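PDB 5JVK: uncharacterized protein from Bacteroides cellulosilyticus, which probably hydrolyses O-glycosidic bonds in carbohydrate chains, as an endo-acting member of glycoside hydrolase family 39. Local coordinates for residues F392-S397 / K402-A407; R123-A128 / Y376-D381. All blocks are in the same frame, centred on the assembly; numbering follows the deposited sequence.

Contact 1. Residues F392-S397 / K402-A407; sequences FGLLRS and KPSYQA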
loop_
_atom_site.group_PDB
_atom_site.type_symbol
_atom_site.label_atom_id
_atom_site.label_comp_id
_atom_site.label_asym_id
_atom_site.label_seq_id
_atom_site.Cartn_x
_atom_site.Cartn_y
_atom_site.Cartn_z
ATOM N N PHE A 392 -5.166 -9.113 -5.201
ATOM C CA PHE A 392 -4.702 -7.736 -4.942
ATOM C C PHE A 392 -3.390 -7.659 -4.147
ATOM O O PHE A 392 -2.855 -6.563 -3.955
ATOM C CB PHE A 392 -5.775 -6.929 -4.191
ATOM C CG PHE A 392 -6.846 -6.362 -5.072
ATOM C CD1 PHE A 392 -6.635 -5.168 -5.761
ATOM C CD2 PHE A 392 -8.078 -7.000 -5.198
ATOM C CE1 PHE A 392 -7.629 -4.631 -6.570
ATOM C CE2 PHE A 392 -9.076 -6.467 -6.004
ATOM C CZ PHE A 392 -8.852 -5.283 -6.691
ATOM N N GLY A 393 -2.871 -8.801 -3.693
ATOM C CA GLY A 393 -1.756 -8.829 -2.748
ATOM C C GLY A 393 -0.372 -8.500 -3.281
ATOM O O GLY A 393 -0.114 -8.593 -4.482
ATOM N N LEU A 394 0.507 -8.099 -2.365
ATOM C CA LEU A 394 1.952 -8.028 -2.603
ATOM C C LEU A 394 2.603 -9.390 -2.347
ATOM O O LEU A 394 3.595 -9.739 -2.988
ATOM C CB LEU A 394 2.598 -6.965 -1.709
ATOM C CG LEU A 394 1.968 -5.570 -1.710
ATOM C CD1 LEU A 394 2.725 -4.648 -0.767
ATOM C CD2 LEU A 394 1.916 -4.970 -3.105
ATOM N N LEU A 395 2.050 -10.137 -1.393
ATOM C CA LEU A 395 2.431 -11.524 -1.140
ATOM C C LEU A 395 1.301 -12.452 -1.560
ATOM O O LEU A 395 0.133 -12.058 -1.560
ATOM C CB LEU A 395 2.712 -11.743 0.349
ATOM C CG LEU A 395 3.719 -10.818 1.028
ATOM C CD1 LEU A 395 3.799 -11.153 2.509
ATOM C CD2 LEU A 395 5.088 -10.922 0.375
ATOM N N ARG A 396 1.659 -13.688 -1.900
ATOM C CA ARG A 396 0.683 -14.745 -2.153
ATOM C C ARG A 396 0.213 -15.323 -0.823
ATOM O O ARG A 396 0.749 -14.977 0.235
ATOM C CB ARG A 396 1.298 -15.844 -3.014
ATOM C CG ARG A 396 1.819 -15.348 -4.351
ATOM C CD ARG A 396 2.004 -16.483 -5.341
ATOM N NE ARG A 396 2.212 -15.970 -6.692
ATOM C CZ ARG A 396 3.373 -15.527 -7.184
ATOM N NH1 ARG A 396 4.491 -15.521 -6.446
ATOM N NH2 ARG A 396 3.415 -15.080 -8.441
ATOM N N SER A 397 -0.783 -16.205 -0.876
ATOM C CA SER A 397 -1.326 -16.849 0.334
ATOM C C SER A 397 -0.270 -17.626 1.139
ATOM O O SER A 397 -0.350 -17.682 2.367
ATOM C CB SER A 397 -2.489 -17.779 -0.025
ATOM O OG SER A 397 -2.033 -18.881 -0.787
ATOM N N LYS A 402 5.242 -11.422 -4.561
ATOM C CA LYS A 402 4.994 -11.133 -5.972
ATOM C C LYS A 402 5.904 -9.960 -6.367
ATOM O O LYS A 402 6.471 -9.309 -5.483
ATOM C CB LYS A 402 3.520 -10.786 -6.186
ATOM C CG LYS A 402 2.565 -11.936 -5.873
ATOM C CD LYS A 402 1.146 -11.451 -5.622
ATOM C CE LYS A 402 0.547 -10.803 -6.858
ATOM N NZ LYS A 402 -0.879 -10.428 -6.663
ATOM N N PRO A 403 6.067 -9.692 -7.684
ATOM C CA PRO A 403 6.897 -8.553 -8.122
ATOM C C PRO A 403 6.525 -7.193 -7.511
ATOM O O PRO A 403 7.408 -6.358 -7.308
ATOM C CB PRO A 403 6.676 -8.528 -9.636
ATOM C CG PRO A 403 6.409 -9.946 -9.988
ATOM C CD PRO A 403 5.619 -10.501 -8.836
ATOM N N SER A 404 5.238 -6.985 -7.223
ATOM C CA SER A 404 4.757 -5.749 -6.607
ATOM C C SER A 404 5.364 -5.465 -5.234
ATOM O O SER A 404 5.514 -4.299 -4.852
ATOM C CB SER A 404 3.229 -5.755 -6.516
ATOM O OG SER A 404 2.768 -6.892 -5.815
ATOM N N TYR A 405 5.707 -6.522 -4.498
ATOM C CA TYR A 405 6.419 -6.380 -3.231
ATOM C C TYR A 405 7.783 -5.725 -3.441
ATOM O O TYR A 405 8.137 -4.780 -2.735
ATOM C CB TYR A 405 6.601 -7.735 -2.542
ATOM C CG TYR A 405 7.202 -7.605 -1.168
ATOM C CD1 TYR A 405 8.584 -7.498 -0.995
ATOM C CD2 TYR A 405 6.394 -7.559 -0.037
ATOM C CE1 TYR A 405 9.140 -7.356 0.264
ATOM C CE2 TYR A 405 6.942 -7.426 1.228
ATOM C CZ TYR A 405 8.316 -7.322 1.372
ATOM O OH TYR A 405 8.860 -7.183 2.621
ATOM N N GLN A 406 8.544 -6.255 -4.397
ATOM C CA GLN A 406 9.865 -5.728 -4.741
ATOM C C GLN A 406 9.766 -4.260 -5.152
ATOM O O GLN A 406 10.557 -3.432 -4.699
ATOM C CB GLN A 406 10.484 -6.537 -5.888
ATOM C CG GLN A 406 11.951 -6.227 -6.174
ATOM C CD GLN A 406 12.920 -6.926 -5.233
ATOM O OE1 GLN A 406 12.593 -7.936 -4.610
ATOM N NE2 GLN A 406 14.133 -6.389 -5.140
ATOM N N ALA A 407 8.797 -3.954 -6.011
ATOM C CA ALA A 407 8.561 -2.582 -6.475
ATOM C C ALA A 407 8.239 -1.617 -5.335
ATOM O O ALA A 407 8.683 -0.473 -5.359
ATOM C CB ALA A 407 7.447 -2.558 -7.513
#

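Contact 2. Residues R123-A128 / Y376-D381; sequences RLIRMA and YDFQND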
loop_
_atom_site.group_PDB
_atom_site.type_symbol
_atom_site.label_atom_id
_atom_site.label_comp_id
_atom_site.label_asym_id
_atom_site.label_seq_id
_atom_site.Cartn_x
_atom_site.Cartn_y
_atom_site.Cartn_z
ATOM N N ARG A 123 6.879 -7.895 10.066
ATOM C CA ARG A 123 8.268 -7.858 9.600
ATOM C C ARG A 123 8.309 -7.740 8.071
ATOM O O ARG A 123 9.135 -7.008 7.522
ATOM C CB ARG A 123 9.018 -9.109 10.069
ATOM C CG ARG A 123 10.521 -9.108 9.824
ATOM C CD ARG A 123 11.164 -10.326 10.481
ATOM N NE ARG A 123 12.335 -10.815 9.745
ATOM C CZ ARG A 123 12.900 -12.018 9.903
ATOM N NH1 ARG A 123 12.425 -12.903 10.783
ATOM N NH2 ARG A 123 13.961 -12.347 9.165
ATOM N N LEU A 124 7.408 -8.457 7.396
ATOM C CA LEU A 124 7.282 -8.383 5.938
ATOM C C LEU A 124 6.709 -7.039 5.470
ATOM O O LEU A 124 7.110 -6.532 4.424
ATOM C CB LEU A 124 6.434 -9.544 5.406
ATOM C CG LEU A 124 7.051 -10.940 5.572
ATOM C CD1 LEU A 124 5.993 -12.029 5.532
ATOM C CD2 LEU A 124 8.106 -11.194 4.509
ATOM N N ILE A 125 5.777 -6.473 6.241
ATOM C CA ILE A 125 5.252 -5.128 5.975
ATOM C C ILE A 125 6.351 -4.071 6.120
ATOM O O ILE A 125 6.426 -3.147 5.306
ATOM C CB ILE A 125 4.041 -4.779 6.886
ATOM C CG1 ILE A 125 2.832 -5.651 6.522
ATOM C CG2 ILE A 125 3.655 -3.303 6.757
ATOM C CD1 ILE A 125 1.791 -5.777 7.618
ATOM N N ARG A 126 7.187 -4.213 7.151
ATOM C CA ARG A 126 8.302 -3.285 7.404
ATOM C C ARG A 126 9.308 -3.238 6.251
ATOM O O ARG A 126 9.706 -2.155 5.819
ATOM C CB ARG A 126 9.026 -3.644 8.716
ATOM C CG ARG A 126 10.336 -2.901 8.981
ATOM C CD ARG A 126 10.157 -1.392 9.045
ATOM N NE ARG A 126 11.439 -0.708 9.230
ATOM C CZ ARG A 126 12.361 -0.513 8.281
ATOM N NH1 ARG A 126 12.174 -0.939 7.028
ATOM N NH2 ARG A 126 13.488 0.128 8.585
ATOM N N MET A 127 9.713 -4.408 5.764
ATOM C CA MET A 127 10.703 -4.498 4.683
ATOM C C MET A 127 10.177 -4.018 3.319
ATOM O O MET A 127 10.969 -3.760 2.412
ATOM C CB MET A 127 11.258 -5.928 4.578
ATOM C CG MET A 127 12.120 -6.336 5.763
ATOM S SD MET A 127 12.883 -7.963 5.574
ATOM C CE MET A 127 11.453 -9.032 5.716
ATOM N N ALA A 128 8.853 -3.922 3.172
ATOM C CA ALA A 128 8.233 -3.293 1.995
ATOM C C ALA A 128 8.275 -1.758 2.036
ATOM O O ALA A 128 7.992 -1.111 1.024
ATOM C CB ALA A 128 6.797 -3.767 1.836
ATOM N N TYR A 376 -4.293 -1.505 -1.381
ATOM C CA TYR A 376 -5.140 -2.673 -1.158
ATOM C C TYR A 376 -4.634 -3.815 -2.044
ATOM O O TYR A 376 -4.648 -3.671 -3.263
ATOM C CB TYR A 376 -6.615 -2.390 -1.468
ATOM C CG TYR A 376 -7.486 -3.531 -1.004
ATOM C CD1 TYR A 376 -7.957 -3.577 0.305
ATOM C CD2 TYR A 376 -7.784 -4.601 -1.852
ATOM C CE1 TYR A 376 -8.726 -4.641 0.752
ATOM C CE2 TYR A 376 -8.554 -5.671 -1.414
ATOM C CZ TYR A 376 -9.023 -5.686 -0.112
ATOM O OH TYR A 376 -9.787 -6.736 0.334
ATOM N N ASP A 377 -4.166 -4.936 -1.484
ATOM C CA ASP A 377 -3.898 -5.148 -0.052
ATOM C C ASP A 377 -2.565 -5.891 0.094
ATOM O O ASP A 377 -1.884 -6.139 -0.907
ATOM C CB ASP A 377 -5.070 -5.880 0.634
ATOM C CG ASP A 377 -5.389 -7.244 0.019
ATOM O OD1 ASP A 377 -4.752 -7.663 -0.973
ATOM O OD2 ASP A 377 -6.306 -7.903 0.546
ATOM N N PHE A 378 -2.179 -6.220 1.326
ATOM C CA PHE A 378 -0.846 -6.770 1.577
ATOM C C PHE A 378 -0.676 -8.194 1.063
ATOM O O PHE A 378 0.292 -8.485 0.358
ATOM C CB PHE A 378 -0.488 -6.715 3.062
ATOM C CG PHE A 378 0.939 -7.083 3.335
ATOM C CD1 PHE A 378 1.257 -8.238 4.042
ATOM C CD2 PHE A 378 1.975 -6.294 2.836
ATOM C CE1 PHE A 378 2.579 -8.577 4.273
ATOM C CE2 PHE A 378 3.298 -6.634 3.060
ATOM C CZ PHE A 378 3.600 -7.777 3.781
ATOM N N GLN A 379 -1.616 -9.065 1.415
ATOM C CA GLN A 379 -1.542 -10.481 1.061
ATOM C C GLN A 379 -2.757 -10.890 0.237
ATOM O O GLN A 379 -3.860 -10.404 0.478
ATOM C CB GLN A 379 -1.446 -11.339 2.329
ATOM C CG GLN A 379 -1.264 -12.824 2.050
ATOM C CD GLN A 379 -0.731 -13.602 3.240
ATOM O OE1 GLN A 379 -0.996 -13.263 4.392
ATOM N NE2 GLN A 379 0.019 -14.662 2.962
ATOM N N ASN A 380 -2.539 -11.776 -0.737
ATOM C CA ASN A 380 -3.628 -12.391 -1.502
ATOM C C ASN A 380 -4.627 -13.057 -0.557
ATOM O O ASN A 380 -4.241 -13.880 0.272
ATOM C CB ASN A 380 -3.087 -13.445 -2.487
ATOM C CG ASN A 380 -2.516 -12.840 -3.761
ATOM O OD1 ASN A 380 -2.612 -11.636 -4.004
ATOM N ND2 ASN A 380 -1.922 -13.688 -4.592
ATOM N N ASP A 381 -5.901 -12.701 -0.695
ATOM C CA ASP A 381 -6.958 -13.233 0.174
ATOM C C ASP A 381 -7.321 -14.693 -0.120
ATOM O O ASP A 381 -8.034 -15.307 0.672
ATOM C CB ASP A 381 -8.217 -12.370 0.072
ATOM C CG ASP A 381 -7.999 -10.957 0.574
ATOM O OD1 ASP A 381 -8.099 -10.736 1.797
ATOM O OD2 ASP A 381 -7.740 -10.065 -0.256
#

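Contact 1. Residues F392-S397 / K402-A407
K402 lays its aliphatic stem across R396, with CG over the centre of one guanidinium face and 3.9 Å above its plane. The contact here is with methylene carbon, and the ammonium end lies elsewhere: the chain bends at CG-CD (chi3 64°), turning NZ back to the G393 carbonyl. K402 NZ donates to G393 O at 3.0 Å, off the carbonyl axis (C=O...N 135°), and also bonds S345, while G393 O receives a second donor from Q353. The backbone joins the same pair of segments, since K402 N reaches L394 O at 2.8 Å with a nearly straight N-H...O of 164°. These bonds tie the loop after strand 373-375 to the start of helix 403-415, the helix that follows the eighth strand of the (beta/alpha)8 barrel. Apolar side chains carry the rest, apart from the S404 hydroxyl. L394 brings CD2 to 3.4 Å from S404 OG, whose hydrogen-bond partner is Q353, and L394 CB comes in at the edge of the Y405 ring. L395 runs alongside Y405 and points the same way, its CD2 3.6 Å from Y405 CD2. R396 NH1 also bonds N90 of strand 83-94, in the five-stranded sheet that precedes the barrel in the chain.

Contact 2. Residues R123-A128 / Y376-D381
F378 is the residue of 376-381 that meets helix 118-127, packing its ring on L124 and I125. At the start of the loop, Y376 bonds H111 through its hydroxyl, and its ring meets F392 edge-to-face. The Y376-D377 peptide is cis. A non-prolyl cis peptide just after the eighth strand recurs in clan GH-A glycosidases, to which family 39 belongs.

F378 follows, with CG anti to its backbone N (chi1 -172°), which carries the ring out to the helix although the I125 and F378 CA atoms are 7.7 Å apart. I125 CG1 stands 3.5 Å from the ring centroid and 10° off the ring normal, a CH-pi contact over the face. L124 comes in at the ring edge and in its plane, its CB 3.7 Å from F378 CZ. The same CZ approaches the helix backbone, 3.5 Å from I125 N. Were this ring cut back to the methyl of an alanine, I125 CG1 and L124 CB would probably lose their aromatic partner and a gap would open between loop and helix. The backbone of F378 also bonds C109, and its side chain touches V108, both in strand 106-109.

Further along, Q379 NE2 bonds R396 O and N380 OD1 bonds G393 N, fastening this part of the loop to its later portion, and D381 packs on H111.

With 162 Å² buried and no hydrogen bond across the two segments, the joint is apolar. It lies where the first strand of the barrel and helix 118-127 meet the loop leaving the eighth strand, the closing seam of a (beta/alpha)8, or TIM, barrel.

The centres of contacts 1 and 2 lie about 7 Å apart, and both draw on the long loop between strand 373-375 and helix 403-415. Along the chain they come in series: 123-128 and 376-381 are both passed before 392-397 and 402-407. They also touch directly. L394 N lies 2.8 Å from F378 O, a probable hydrogen bond between two parts of that loop, and Y405 OH lies 2.6 Å from L124 O, another that joins helix 403-415 to helix 118-127. Contact 2 therefore bridges the barrel's beginning and end, while contact 1 joins the loop to helix 403-415, so together they join strand 373-375 and helix 403-415 to strand 106-109 and helix 118-127.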